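Local coordinates for protein phosphoribosylaminoimidazole-succinocarboxamide synthase (Pyrococcus horikoshii, PDB 4O7Y) that catalyses the ATP-dependent joining of L-aspartate to 5-amino-1-(5-phospho-D-ribosyl)imidazole-4-carboxylate, a step in de novo IMP biosynthesis, at residues T32-T37 and V212-K217; W47-L52 and I192-C197; L88-R93 and P115-Y120; G168-D173 and W200-K205. One frame throughout, in Å; residues are numbered along the deposited sequence. Where two conformers were deposited one is given.

Contact 1. Residues T32-T37 and V212-K217. With C5P (cytidine-5'-monophosphate), chain B; PO4 (phosphate ion), chain C.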
# COMPACT_ATOMS: atom_id res chain seq x y z
N THR A 32 -12.16 18.77 11.35
CA THR A 32 -11.15 19.12 10.35
C THR A 32 -11.25 18.10 9.23
O THR A 32 -11.70 16.98 9.44
CB THR A 32 -9.70 19.07 10.91
OG1 THR A 32 -9.44 17.77 11.45
CG2 THR A 32 -9.50 20.11 12.01
N ALA A 33 -10.82 18.50 8.04
CA ALA A 33 -10.78 17.58 6.92
C ALA A 33 -9.70 18.02 5.97
O ALA A 33 -9.14 19.11 6.10
CB ALA A 33 -12.13 17.49 6.21
N PHE A 34 -9.39 17.13 5.03
CA PHE A 34 -8.42 17.39 3.97
C PHE A 34 -7.07 17.79 4.55
O PHE A 34 -6.52 18.84 4.19
CB PHE A 34 -8.98 18.43 2.99
CG PHE A 34 -10.34 18.07 2.43
CD1 PHE A 34 -10.56 16.81 1.86
CD2 PHE A 34 -11.39 18.98 2.47
CE1 PHE A 34 -11.80 16.47 1.34
CE2 PHE A 34 -12.63 18.65 1.94
CZ PHE A 34 -12.84 17.39 1.38
N ASP A 35 -6.54 16.94 5.43
CA ASP A 35 -5.31 17.23 6.17
C ASP A 35 -5.47 18.55 6.89
O ASP A 35 -4.67 19.48 6.71
CB ASP A 35 -4.08 17.28 5.24
CG ASP A 35 -3.33 15.96 5.19
OD1 ASP A 35 -3.97 14.90 4.96
OD2 ASP A 35 -2.09 15.97 5.35
N GLY A 36 -6.55 18.65 7.68
CA GLY A 36 -6.84 19.86 8.44
C GLY A 36 -6.77 21.18 7.69
O GLY A 36 -6.54 22.21 8.31
N THR A 37 -6.98 21.18 6.38
CA THR A 37 -7.06 22.45 5.63
C THR A 37 -8.46 23.06 5.67
O THR A 37 -8.63 24.25 5.40
CB THR A 37 -6.57 22.32 4.17
OG1 THR A 37 -7.44 21.44 3.45
CG2 THR A 37 -5.14 21.79 4.12
N VAL A 212 -20.67 14.56 5.15
CA VAL A 212 -21.59 15.71 5.14
C VAL A 212 -20.80 17.01 5.33
O VAL A 212 -21.05 17.99 4.64
CB VAL A 212 -22.65 15.52 6.24
CG1 VAL A 212 -23.40 16.81 6.55
CG2 VAL A 212 -23.58 14.38 5.84
N PHE A 213 -19.83 17.00 6.25
CA PHE A 213 -18.91 18.13 6.41
C PHE A 213 -17.86 18.20 5.33
O PHE A 213 -17.59 19.28 4.79
CB PHE A 213 -18.29 18.12 7.82
CG PHE A 213 -17.08 19.02 7.98
CD1 PHE A 213 -17.19 20.41 7.90
CD2 PHE A 213 -15.82 18.47 8.24
CE1 PHE A 213 -16.08 21.23 8.07
CE2 PHE A 213 -14.71 19.28 8.41
CZ PHE A 213 -14.83 20.66 8.32
N ARG A 214 -17.25 17.06 4.99
CA ARG A 214 -16.20 17.05 3.97
C ARG A 214 -16.71 17.68 2.67
O ARG A 214 -16.03 18.52 2.09
CB ARG A 214 -15.68 15.64 3.66
CG ARG A 214 -14.67 15.11 4.65
CD ARG A 214 -14.21 13.71 4.24
NE ARG A 214 -13.50 13.05 5.35
CZ ARG A 214 -13.96 12.02 6.07
NH1 ARG A 214 -13.21 11.54 7.06
NH2 ARG A 214 -15.14 11.47 5.81
N PHE A 215 -17.91 17.27 2.24
CA PHE A 215 -18.42 17.68 0.93
C PHE A 215 -19.69 18.54 0.97
O PHE A 215 -20.43 18.60 -0.02
CB PHE A 215 -18.62 16.44 0.05
CG PHE A 215 -17.38 15.60 -0.07
CD1 PHE A 215 -16.24 16.11 -0.71
CD2 PHE A 215 -17.33 14.31 0.46
CE1 PHE A 215 -15.10 15.36 -0.82
CE2 PHE A 215 -16.18 13.55 0.37
CZ PHE A 215 -15.06 14.08 -0.27
N ASP A 216 -19.95 19.20 2.10
CA ASP A 216 -21.07 20.13 2.22
C ASP A 216 -22.39 19.50 1.76
O ASP A 216 -23.15 20.09 0.98
CB ASP A 216 -20.76 21.45 1.49
CG ASP A 216 -19.42 22.04 1.91
OD1 ASP A 216 -19.19 22.21 3.12
OD2 ASP A 216 -18.58 22.31 1.04
N LYS A 217 -22.65 18.30 2.26
CA LYS A 217 -23.81 17.53 1.82
C LYS A 217 -25.02 17.73 2.71
O LYS A 217 -25.97 16.94 2.66
CB LYS A 217 -23.46 16.03 1.71
CG LYS A 217 -22.26 15.74 0.83
CD LYS A 217 -22.58 14.69 -0.23
CE LYS A 217 -21.60 13.53 -0.21
NZ LYS A 217 -21.99 12.58 0.86
O3P C5P B . -9.15 6.46 2.98
P C5P B . -10.40 7.34 3.08
O1P C5P B . -10.11 8.81 3.21
O2P C5P B . -11.43 6.98 2.03
O5' C5P B . -11.11 7.02 4.46
C5' C5P B . -11.46 5.66 4.82
C4' C5P B . -12.28 5.63 6.12
O4' C5P B . -11.38 5.81 7.21
C3' C5P B . -13.32 6.76 6.27
O3' C5P B . -14.42 6.29 7.05
C2' C5P B . -12.61 7.85 7.05
O2' C5P B . -13.53 8.63 7.83
C1' C5P B . -11.68 7.02 7.93
N1 C5P B . -10.44 7.72 8.27
C2 C5P B . -10.27 8.27 9.59
N3 C5P B . -9.12 8.92 9.91
C4 C5P B . -8.14 9.04 8.99
C5 C5P B . -8.28 8.53 7.69
C6 C5P B . -9.45 7.86 7.35
O2 C5P B . -11.17 8.15 10.44
N4 C5P B . -6.99 9.68 9.31
P PO4 C . -10.14 13.97 6.55
O1 PO4 C . -10.36 14.57 5.17
O2 PO4 C . -11.49 13.76 7.20
O3 PO4 C . -9.42 12.65 6.41
O4 PO4 C . -9.30 14.87 7.44

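Contact 2. Residues W47-L52 and I192-C197. With C5P (cytidine-5'-monophosphate), chain B.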
# COMPACT_ATOMS: atom_id res chain seq x y z
N TRP A 47 -20.20 15.46 22.16
CA TRP A 47 -21.16 14.65 22.91
C TRP A 47 -21.63 13.48 22.11
O TRP A 47 -21.61 12.35 22.59
CB TRP A 47 -22.36 15.50 23.34
CG TRP A 47 -23.22 14.82 24.37
CD1 TRP A 47 -23.13 14.91 25.76
CD2 TRP A 47 -24.35 13.91 24.12
NE1 TRP A 47 -24.09 14.14 26.38
CE2 TRP A 47 -24.86 13.51 25.45
CE3 TRP A 47 -24.96 13.40 22.98
CZ2 TRP A 47 -25.93 12.64 25.59
CZ3 TRP A 47 -26.04 12.52 23.14
CH2 TRP A 47 -26.51 12.15 24.41
N LEU A 48 -22.04 13.74 20.87
CA LEU A 48 -22.46 12.68 19.96
C LEU A 48 -21.38 11.64 19.75
O LEU A 48 -21.64 10.45 19.88
CB LEU A 48 -22.91 13.27 18.62
CG LEU A 48 -24.26 13.97 18.76
CD1 LEU A 48 -24.44 14.99 17.64
CD2 LEU A 48 -25.44 12.99 18.86
N ASN A 49 -20.16 12.09 19.45
CA ASN A 49 -19.07 11.16 19.15
C ASN A 49 -18.65 10.35 20.38
O ASN A 49 -18.32 9.17 20.25
CB ASN A 49 -17.89 11.89 18.48
CG ASN A 49 -18.18 12.28 17.03
OD1 ASN A 49 -19.19 11.90 16.46
ND2 ASN A 49 -17.30 13.06 16.45
N ALA A 50 -18.69 10.98 21.55
CA ALA A 50 -18.42 10.31 22.83
C ALA A 50 -19.44 9.20 23.08
O ALA A 50 -19.08 8.03 23.29
CB ALA A 50 -18.43 11.32 23.97
N GLN A 51 -20.71 9.57 23.04
CA GLN A 51 -21.79 8.62 23.27
C GLN A 51 -21.75 7.44 22.31
O GLN A 51 -21.92 6.27 22.72
CB GLN A 51 -23.17 9.32 23.15
CG GLN A 51 -23.41 10.42 24.17
CD GLN A 51 -23.22 9.95 25.59
OE1 GLN A 51 -23.82 8.97 26.02
NE2 GLN A 51 -22.36 10.64 26.32
N LEU A 52 -21.53 7.73 21.04
CA LEU A 52 -21.53 6.66 20.04
C LEU A 52 -20.32 5.71 20.18
O LEU A 52 -20.43 4.49 19.96
CB LEU A 52 -21.66 7.23 18.62
CG LEU A 52 -23.05 7.84 18.39
CD1 LEU A 52 -23.03 8.76 17.16
CD2 LEU A 52 -24.15 6.78 18.26
N ILE A 192 -14.77 5.24 17.83
CA ILE A 192 -15.60 4.69 16.74
C ILE A 192 -16.83 5.60 16.68
O ILE A 192 -17.71 5.52 17.54
CB ILE A 192 -16.02 3.20 16.94
CG1 ILE A 192 -14.81 2.27 17.12
CG2 ILE A 192 -16.79 2.66 15.73
CD1 ILE A 192 -15.19 0.84 17.45
N SER A 193 -16.88 6.46 15.66
CA SER A 193 -17.93 7.44 15.54
C SER A 193 -18.24 7.79 14.09
O SER A 193 -17.58 7.28 13.14
CB SER A 193 -17.51 8.71 16.29
OG SER A 193 -16.46 9.35 15.58
N PRO A 194 -19.24 8.67 13.88
CA PRO A 194 -19.47 9.13 12.51
C PRO A 194 -18.31 9.97 11.94
O PRO A 194 -18.31 10.31 10.75
CB PRO A 194 -20.75 9.98 12.64
CG PRO A 194 -21.40 9.50 13.90
CD PRO A 194 -20.25 9.22 14.82
N ASP A 195 -17.35 10.35 12.80
CA ASP A 195 -16.11 10.99 12.33
C ASP A 195 -15.19 9.97 11.64
O ASP A 195 -14.53 10.30 10.65
CB ASP A 195 -15.32 11.60 13.50
CG ASP A 195 -15.64 13.08 13.75
OD1 ASP A 195 -14.79 13.73 14.38
OD2 ASP A 195 -16.71 13.58 13.35
N THR A 196 -15.15 8.75 12.19
CA THR A 196 -14.19 7.74 11.76
C THR A 196 -14.79 6.57 10.97
O THR A 196 -14.10 5.60 10.71
CB THR A 196 -13.38 7.20 12.97
OG1 THR A 196 -14.26 6.56 13.89
CG2 THR A 196 -12.63 8.33 13.67
N CYS A 197 -16.06 6.68 10.59
CA CYS A 197 -16.76 5.67 9.79
C CYS A 197 -17.51 6.34 8.65
O CYS A 197 -17.85 7.52 8.73
CB CYS A 197 -17.79 4.90 10.62
SG CYS A 197 -17.22 4.15 12.16
O3P C5P B . -9.15 6.46 2.98
P C5P B . -10.40 7.34 3.08
O1P C5P B . -10.11 8.81 3.21
O2P C5P B . -11.43 6.98 2.03
O5' C5P B . -11.11 7.02 4.46
C5' C5P B . -11.46 5.66 4.82
C4' C5P B . -12.28 5.63 6.12
O4' C5P B . -11.38 5.81 7.21
C3' C5P B . -13.32 6.76 6.27
O3' C5P B . -14.42 6.29 7.05
C2' C5P B . -12.61 7.85 7.05
O2' C5P B . -13.53 8.63 7.83
C1' C5P B . -11.68 7.02 7.93
N1 C5P B . -10.44 7.72 8.27
C2 C5P B . -10.27 8.27 9.59
N3 C5P B . -9.12 8.92 9.91
C4 C5P B . -8.14 9.04 8.99
C5 C5P B . -8.28 8.53 7.69
C6 C5P B . -9.45 7.86 7.35
O2 C5P B . -11.17 8.15 10.44
N4 C5P B . -6.99 9.68 9.31

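Contact 3. Residues L88-R93 and P115-Y120. With C5P (cytidine-5'-monophosphate), chain B.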
# COMPACT_ATOMS: atom_id res chain seq x y z
N LEU A 88 -0.49 3.10 13.59
CA LEU A 88 -1.28 2.64 12.45
C LEU A 88 -2.66 3.21 12.47
O LEU A 88 -3.27 3.42 13.53
CB LEU A 88 -1.45 1.10 12.47
CG LEU A 88 -0.16 0.26 12.39
CD1 LEU A 88 -0.48 -1.22 12.66
CD2 LEU A 88 0.54 0.43 11.05
N GLU A 89 -3.18 3.42 11.26
CA GLU A 89 -4.60 3.56 11.08
C GLU A 89 -5.01 2.38 10.23
O GLU A 89 -4.41 2.11 9.17
CB GLU A 89 -4.92 4.90 10.43
CG GLU A 89 -4.61 6.03 11.41
CD GLU A 89 -4.92 7.40 10.86
OE1 GLU A 89 -4.43 8.40 11.40
OE2 GLU A 89 -5.67 7.47 9.86
N VAL A 90 -5.97 1.61 10.75
CA VAL A 90 -6.36 0.35 10.12
C VAL A 90 -7.73 0.56 9.53
O VAL A 90 -8.69 0.85 10.25
CB VAL A 90 -6.34 -0.84 11.13
CG1 VAL A 90 -6.70 -2.14 10.42
CG2 VAL A 90 -4.96 -0.97 11.79
N VAL A 91 -7.83 0.48 8.21
CA VAL A 91 -9.06 0.85 7.52
C VAL A 91 -9.71 -0.41 6.91
O VAL A 91 -9.06 -1.16 6.18
CB VAL A 91 -8.79 1.91 6.41
CG1 VAL A 91 -10.03 2.15 5.55
CG2 VAL A 91 -8.31 3.23 7.02
N VAL A 92 -10.98 -0.64 7.22
CA VAL A 92 -11.74 -1.78 6.68
C VAL A 92 -12.80 -1.19 5.75
O VAL A 92 -13.47 -0.24 6.13
CB VAL A 92 -12.43 -2.59 7.80
CG1 VAL A 92 -13.12 -3.82 7.23
CG2 VAL A 92 -11.42 -3.00 8.86
N ARG A 93 -12.93 -1.75 4.55
CA ARG A 93 -13.83 -1.21 3.53
C ARG A 93 -14.76 -2.31 2.97
O ARG A 93 -14.29 -3.38 2.58
CB ARG A 93 -13.01 -0.53 2.42
CG ARG A 93 -11.70 0.09 2.93
CD ARG A 93 -10.94 0.89 1.88
NE ARG A 93 -11.63 2.13 1.59
CZ ARG A 93 -11.18 3.37 1.79
NH1 ARG A 93 -9.95 3.61 2.27
NH2 ARG A 93 -11.97 4.38 1.46
N PRO A 115 -14.37 -7.92 2.30
CA PRO A 115 -13.80 -6.67 2.84
C PRO A 115 -12.31 -6.45 2.48
O PRO A 115 -11.55 -7.41 2.42
CB PRO A 115 -13.97 -6.82 4.36
CG PRO A 115 -15.00 -7.89 4.55
CD PRO A 115 -14.86 -8.82 3.38
N ILE A 116 -11.94 -5.21 2.18
CA ILE A 116 -10.53 -4.79 2.04
C ILE A 116 -10.00 -4.24 3.38
O ILE A 116 -10.67 -3.47 4.04
CB ILE A 116 -10.44 -3.70 0.95
CG1 ILE A 116 -10.79 -4.35 -0.41
CG2 ILE A 116 -9.07 -3.03 0.95
CD1 ILE A 116 -10.56 -3.48 -1.63
N VAL A 117 -8.80 -4.64 3.81
CA VAL A 117 -8.19 -4.02 5.00
C VAL A 117 -6.99 -3.24 4.47
O VAL A 117 -6.19 -3.78 3.67
CB VAL A 117 -7.68 -5.07 6.02
CG1 VAL A 117 -7.12 -4.39 7.26
CG2 VAL A 117 -8.79 -6.07 6.39
N GLU A 118 -6.85 -1.98 4.88
CA GLU A 118 -5.70 -1.18 4.47
C GLU A 118 -4.97 -0.68 5.71
O GLU A 118 -5.61 -0.29 6.70
CB GLU A 118 -6.10 0.03 3.61
CG GLU A 118 -6.82 -0.31 2.30
CD GLU A 118 -7.37 0.93 1.59
OE1 GLU A 118 -7.59 1.97 2.25
OE2 GLU A 118 -7.61 0.87 0.36
N LEU A 119 -3.63 -0.72 5.65
CA LEU A 119 -2.79 -0.19 6.73
C LEU A 119 -2.21 1.13 6.30
O LEU A 119 -1.68 1.21 5.20
CB LEU A 119 -1.63 -1.15 7.04
CG LEU A 119 -2.11 -2.58 7.33
CD1 LEU A 119 -0.95 -3.57 7.38
CD2 LEU A 119 -2.93 -2.59 8.63
N TYR A 120 -2.29 2.14 7.19
CA TYR A 120 -1.73 3.48 6.96
C TYR A 120 -0.76 3.78 8.10
O TYR A 120 -1.06 3.54 9.26
CB TYR A 120 -2.81 4.57 6.90
CG TYR A 120 -3.67 4.45 5.67
CD1 TYR A 120 -3.34 5.13 4.50
CD2 TYR A 120 -4.78 3.61 5.67
CE1 TYR A 120 -4.11 4.99 3.34
CE2 TYR A 120 -5.57 3.47 4.53
CZ TYR A 120 -5.23 4.16 3.37
OH TYR A 120 -6.00 4.00 2.23
O3P C5P B . -9.15 6.46 2.98
P C5P B . -10.40 7.34 3.08
O1P C5P B . -10.11 8.81 3.21
O2P C5P B . -11.43 6.98 2.03
O5' C5P B . -11.11 7.02 4.46
C5' C5P B . -11.46 5.66 4.82
C4' C5P B . -12.28 5.63 6.12
O4' C5P B . -11.38 5.81 7.21
C3' C5P B . -13.32 6.76 6.27
O3' C5P B . -14.42 6.29 7.05
C2' C5P B . -12.61 7.85 7.05
O2' C5P B . -13.53 8.63 7.83
C1' C5P B . -11.68 7.02 7.93
N1 C5P B . -10.44 7.72 8.27
C2 C5P B . -10.27 8.27 9.59
N3 C5P B . -9.12 8.92 9.91
C4 C5P B . -8.14 9.04 8.99
C5 C5P B . -8.28 8.53 7.69
C6 C5P B . -9.45 7.86 7.35
O2 C5P B . -11.17 8.15 10.44
N4 C5P B . -6.99 9.68 9.31

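Contact 4. Residues G168-D173 and W200-K205. With C5P (cytidine-5'-monophosphate), chain B.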
# COMPACT_ATOMS: atom_id res chain seq x y z
N GLY A 168 -30.92 -0.20 9.54
CA GLY A 168 -31.08 0.55 8.28
C GLY A 168 -29.88 1.36 7.83
O GLY A 168 -30.03 2.34 7.09
N ILE A 169 -28.69 0.95 8.26
CA ILE A 169 -27.44 1.67 7.97
C ILE A 169 -26.40 0.74 7.35
O ILE A 169 -26.14 -0.34 7.88
CB ILE A 169 -26.85 2.29 9.26
CG1 ILE A 169 -27.88 3.24 9.90
CG2 ILE A 169 -25.50 2.97 8.98
CD1 ILE A 169 -27.77 3.40 11.40
N ILE A 170 -25.84 1.15 6.22
CA ILE A 170 -24.73 0.45 5.58
C ILE A 170 -23.41 0.96 6.17
O ILE A 170 -23.12 2.15 6.11
CB ILE A 170 -24.72 0.63 4.05
CG1 ILE A 170 -26.08 0.18 3.46
CG2 ILE A 170 -23.62 -0.23 3.42
CD1 ILE A 170 -26.42 0.86 2.15
N LEU A 171 -22.64 0.05 6.75
CA LEU A 171 -21.28 0.35 7.15
C LEU A 171 -20.39 0.31 5.93
O LEU A 171 -19.98 -0.76 5.46
CB LEU A 171 -20.81 -0.62 8.23
CG LEU A 171 -19.38 -0.36 8.73
CD1 LEU A 171 -19.27 1.03 9.33
CD2 LEU A 171 -19.02 -1.44 9.74
N VAL A 172 -20.12 1.49 5.37
CA VAL A 172 -19.43 1.60 4.09
C VAL A 172 -17.92 1.32 4.28
O VAL A 172 -17.34 0.50 3.58
CB VAL A 172 -19.71 2.98 3.47
CG1 VAL A 172 -18.63 3.39 2.45
CG2 VAL A 172 -21.12 3.01 2.85
N ASP A 173 -17.31 1.98 5.27
CA ASP A 173 -15.90 1.73 5.64
C ASP A 173 -15.67 2.34 7.01
O ASP A 173 -16.57 2.98 7.55
CB ASP A 173 -14.90 2.25 4.58
CG ASP A 173 -15.00 3.80 4.32
OD1 ASP A 173 -15.28 4.59 5.24
OD2 ASP A 173 -14.78 4.23 3.19
N TRP A 200 -24.10 5.01 5.55
CA TRP A 200 -25.09 5.38 4.53
C TRP A 200 -26.44 4.88 4.90
O TRP A 200 -26.57 3.77 5.43
CB TRP A 200 -24.72 4.79 3.18
CG TRP A 200 -23.57 5.45 2.49
CD1 TRP A 200 -22.74 6.48 2.97
CD2 TRP A 200 -23.06 5.12 1.16
NE1 TRP A 200 -21.79 6.81 2.04
CE2 TRP A 200 -21.92 6.02 0.93
CE3 TRP A 200 -23.41 4.20 0.17
CZ2 TRP A 200 -21.18 5.97 -0.24
CZ3 TRP A 200 -22.66 4.17 -1.01
CH2 TRP A 200 -21.57 5.03 -1.20
N ASP A 201 -27.47 5.67 4.62
CA ASP A 201 -28.82 5.17 4.79
C ASP A 201 -29.03 4.01 3.81
O ASP A 201 -28.67 4.14 2.63
CB ASP A 201 -29.87 6.24 4.55
CG ASP A 201 -31.28 5.67 4.63
OD1 ASP A 201 -31.69 5.26 5.72
OD2 ASP A 201 -31.93 5.56 3.58
N ALA A 202 -29.58 2.90 4.30
CA ALA A 202 -29.85 1.72 3.46
C ALA A 202 -30.77 2.05 2.28
O ALA A 202 -30.47 1.67 1.15
CB ALA A 202 -30.41 0.57 4.28
N LYS A 203 -31.85 2.79 2.54
CA LYS A 203 -32.80 3.20 1.48
C LYS A 203 -32.20 4.20 0.49
O LYS A 203 -32.11 3.93 -0.71
CB LYS A 203 -34.10 3.76 2.08
CG LYS A 203 -34.86 2.81 3.00
N THR A 204 -31.78 5.36 0.99
CA THR A 204 -31.40 6.49 0.13
C THR A 204 -29.93 6.54 -0.26
O THR A 204 -29.55 7.30 -1.15
CB THR A 204 -31.78 7.84 0.77
OG1 THR A 204 -31.02 8.02 1.97
CG2 THR A 204 -33.26 7.88 1.13
N LYS A 205 -29.10 5.73 0.39
CA LYS A 205 -27.63 5.75 0.16
C LYS A 205 -26.98 7.08 0.58
O LYS A 205 -25.85 7.35 0.18
CB LYS A 205 -27.23 5.45 -1.30
CG LYS A 205 -27.91 4.30 -2.02
CD LYS A 205 -27.58 2.95 -1.43
CE LYS A 205 -28.19 1.85 -2.28
NZ LYS A 205 -28.37 0.60 -1.48
O3P C5P B . -9.15 6.46 2.98
P C5P B . -10.40 7.34 3.08
O1P C5P B . -10.11 8.81 3.21
O2P C5P B . -11.43 6.98 2.03
O5' C5P B . -11.11 7.02 4.46
C5' C5P B . -11.46 5.66 4.82
C4' C5P B . -12.28 5.63 6.12
O4' C5P B . -11.38 5.81 7.21
C3' C5P B . -13.32 6.76 6.27
O3' C5P B . -14.42 6.29 7.05
C2' C5P B . -12.61 7.85 7.05
O2' C5P B . -13.53 8.63 7.83
C1' C5P B . -11.68 7.02 7.93
N1 C5P B . -10.44 7.72 8.27
C2 C5P B . -10.27 8.27 9.59
N3 C5P B . -9.12 8.92 9.91
C4 C5P B . -8.14 9.04 8.99
C5 C5P B . -8.28 8.53 7.69
C6 C5P B . -9.45 7.86 7.35
O2 C5P B . -11.17 8.15 10.44
N4 C5P B . -6.99 9.68 9.31

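Contact 1. Residues T32-T37 and V212-K217
Oxygen O1 of a bound phosphate ion is gripped from both segments: Phe34 N reaches it at 2.7 Å in a nearly straight bond (170°), and Arg214 NE adds a weak one. The arginine holds O2 more firmly, with NE and NH1 each 2.8 Å from PO4 O2, and the phosphorus lies at the edge of the guanidinium, in its plane. NH1 also donates to the ribose of the bound cytidine monophosphate, Arg214 NH1 to C5P O2' being 3.0 Å, while NH2 is salt-bridged to Asp211. The chain is extended from CG to NE (chi2 -179°), which carries the guanidinium past Ala33 to the anion. An alanine in place of Arg214 is likely to leave the phosphate with Phe34 N as its main hold and the ribose O2' without this donor. Apolar side chains complete the meeting: Ala33 CB rests 3.8 Å from Phe213 CE2, and Phe34 CZ meets Phe215 CE1, also at 3.8 Å, with the two rings turned 56° apart. Phe213 has a cation-pi contact with Lys38. At this ion, probably from the crystallisation liquor but consistent with an anion site beside the nucleotide, the type I' turn (Phe34 to Thr37) of hairpin 30-33/38-41 meets the end of helix 211-214.

Contact 2. Residues W47-L52 and I192-C197
This is a buried side-chain contact between one flank of helix 45-62 and the irregular loop that leads into strand 197-201, with Asn49 and Leu52 meeting Ser193, Pro194 and Asp195. The backbones come closest at Asn49 and Ser193, whose CA atoms are 5.3 Å apart. The amide of Asn49, with CG anti to its carbonyl carbon (chi1 -73°), leans over the loop and spans three residues. Its OD1 sits 3.3 Å from Pro194 CD and close to Ser193 CB, buried with no polar partner in the model. On the other branch, Asn49 ND2 is 3.2 Å from Asp195 CG, the amide and carboxylate planes standing 73° apart. One turn on, Leu52 CD1 packs at 3.7 Å against Pro194 CD, the leucine side chain crossing the proline ring at about a right angle. The loop keeps its shape with an ST turn, in which Ser193 OG accepts from Asp195 N at 3.1 Å; the same hydroxyl also pairs with Glu191. Thr196 OG1 accepts from Ser193 N, and this residue borders the bound cytidine monophosphate. An alanine at Asn49 lacks the amide and would probably open a gap beside Pro194 and leave the carboxylate of Asp195 without this neighbour. Asp195 OD1 is salt-bridged to Lys45, and OD2 is hydrogen-bonded to Tyr224. Tyr224 of helix 220-232 also covers Asn49 and Pro194, Phe27 of strand 22-27 packs on Asn49 and Ala50, and Ile192 lies against Phe56, Phe57 and Leu60 of helix 45-62.

Contact 3. Residues L88-R93 and P115-Y120
Val91 and Glu118 form a hydrogen-bonded pair of two adjoining antiparallel strands of the larger antiparallel sheet, 84-93 and 111-121, whose segments here run at 163° to each other. Hydrogen-bonded pairs Glu89-Tyr120, Val91-Glu118 and Arg93-Ile116 alternate with the non-hydrogen-bonded pairs Val90-Leu119 and Val92-Val117. The contact is tightest in this ladder, whose middle rungs are short and straight: Val91 N reaches Glu118 O at 2.8 Å with an angle of 177°, and Glu118 N returns to Val91 O at 2.7 Å. Over the same rungs Tyr120 CE2 packs 3.7 Å from Val91 CG2. On the other face Val90 CG1 lies 3.9 Å from Val117 CG1, the two side chains side by side and pointing the same way, and Leu154 of helix 143-165 backs Val117. Packing is looser toward Pro115, a partly exposed residue whose CB is 4.2 Å from Val92 CG1. Tyr120 is partly exposed too. His135 of the second subunit packs on Ile116 and Glu118, and Val117 O accepts a hydrogen bond from Asn132 of that subunit. The face bearing Glu89, Val91 and Arg93 turns to the bound cytidine monophosphate. In one of its two conformers Arg93 donates to the nucleotide phosphate through NH2 to C5P O2P at 2.7 Å and through NH1 to C5P O3P, its chain bent at chi3 (71°). In that conformer Arg93 NH1 also forms a salt bridge of 2.9 Å to Glu118 OE1; Tyr120 OH donates to the same oxygen from the opposite face of the carboxylate plane, 2.6 Å away.

Contact 4. Residues G168-D173 and W200-K205
A methyl group pressed on an indole is the striking feature here: Val172 CG2 lies 3.5 Å from the centroid of the five-membered ring of Trp200, 17° off its normal, a CH-pi contact over the face. The closest atoms, Val172 CG2 and Trp200 CD2, are only 3.3 Å apart, so the packing is tight. The opposite face of the indole is met near its rim by Lys205 O. In Val172, CG1 is anti to the backbone N (chi1 157°), which places CG2 over the ring. Its own backbone angles are helical, a kink within strand 169-180. Before the kink the two strands pair antiparallel: Ile170 N donates to Trp200 O at 2.8 Å and Trp200 N to Ile170 O at 3.1 Å. Beyond the last rung, Ala202 N meets Gly168 O at 2.9 Å from above the carbonyl plane, 43° out of it. Asp201 turns its chain with an Asx motif, OD2 accepting from Thr204 N, while its OD1 is salt-bridged to Arg230. Past the kink, Asp173 OD1 takes a hydrogen bond of 2.6 Å from C5P O3', and its OD2 is salt-bridged to Arg198, which also binds the nucleotide. The arrangement is an antiparallel pair in which strand 169-180 carries the chain from the end of helix 143-165, closed by a Schellman motif with Gly168 as C-prime, to the site of the bound cytidine monophosphate.

Overall arrangement
All four contacts touch the same bound cytidine monophosphate. Contacts 3 and 4 share one sheet, in which strands 84-93 and 169-180 are neighbours; Arg93 NH2 of contact 3 comes within 3.3 Å of Asp173 OD2 of contact 4, so the arginine that binds the nucleotide phosphate and the aspartate that binds its ribose adjoin. Contact 2 packs on contact 4 where Cys197 CB lies 3.8 Å from Asp173 O, and on contact 1 where Asp195 O lies 4.0 Å from Arg214 NH1. Contact 1 approaches contacts 3 and 4 only to about 9 and 6 Å between nearest atoms. The pocket is probably the one that takes the phosphoribosyl substrate, with cytidine monophosphate as a stand-in.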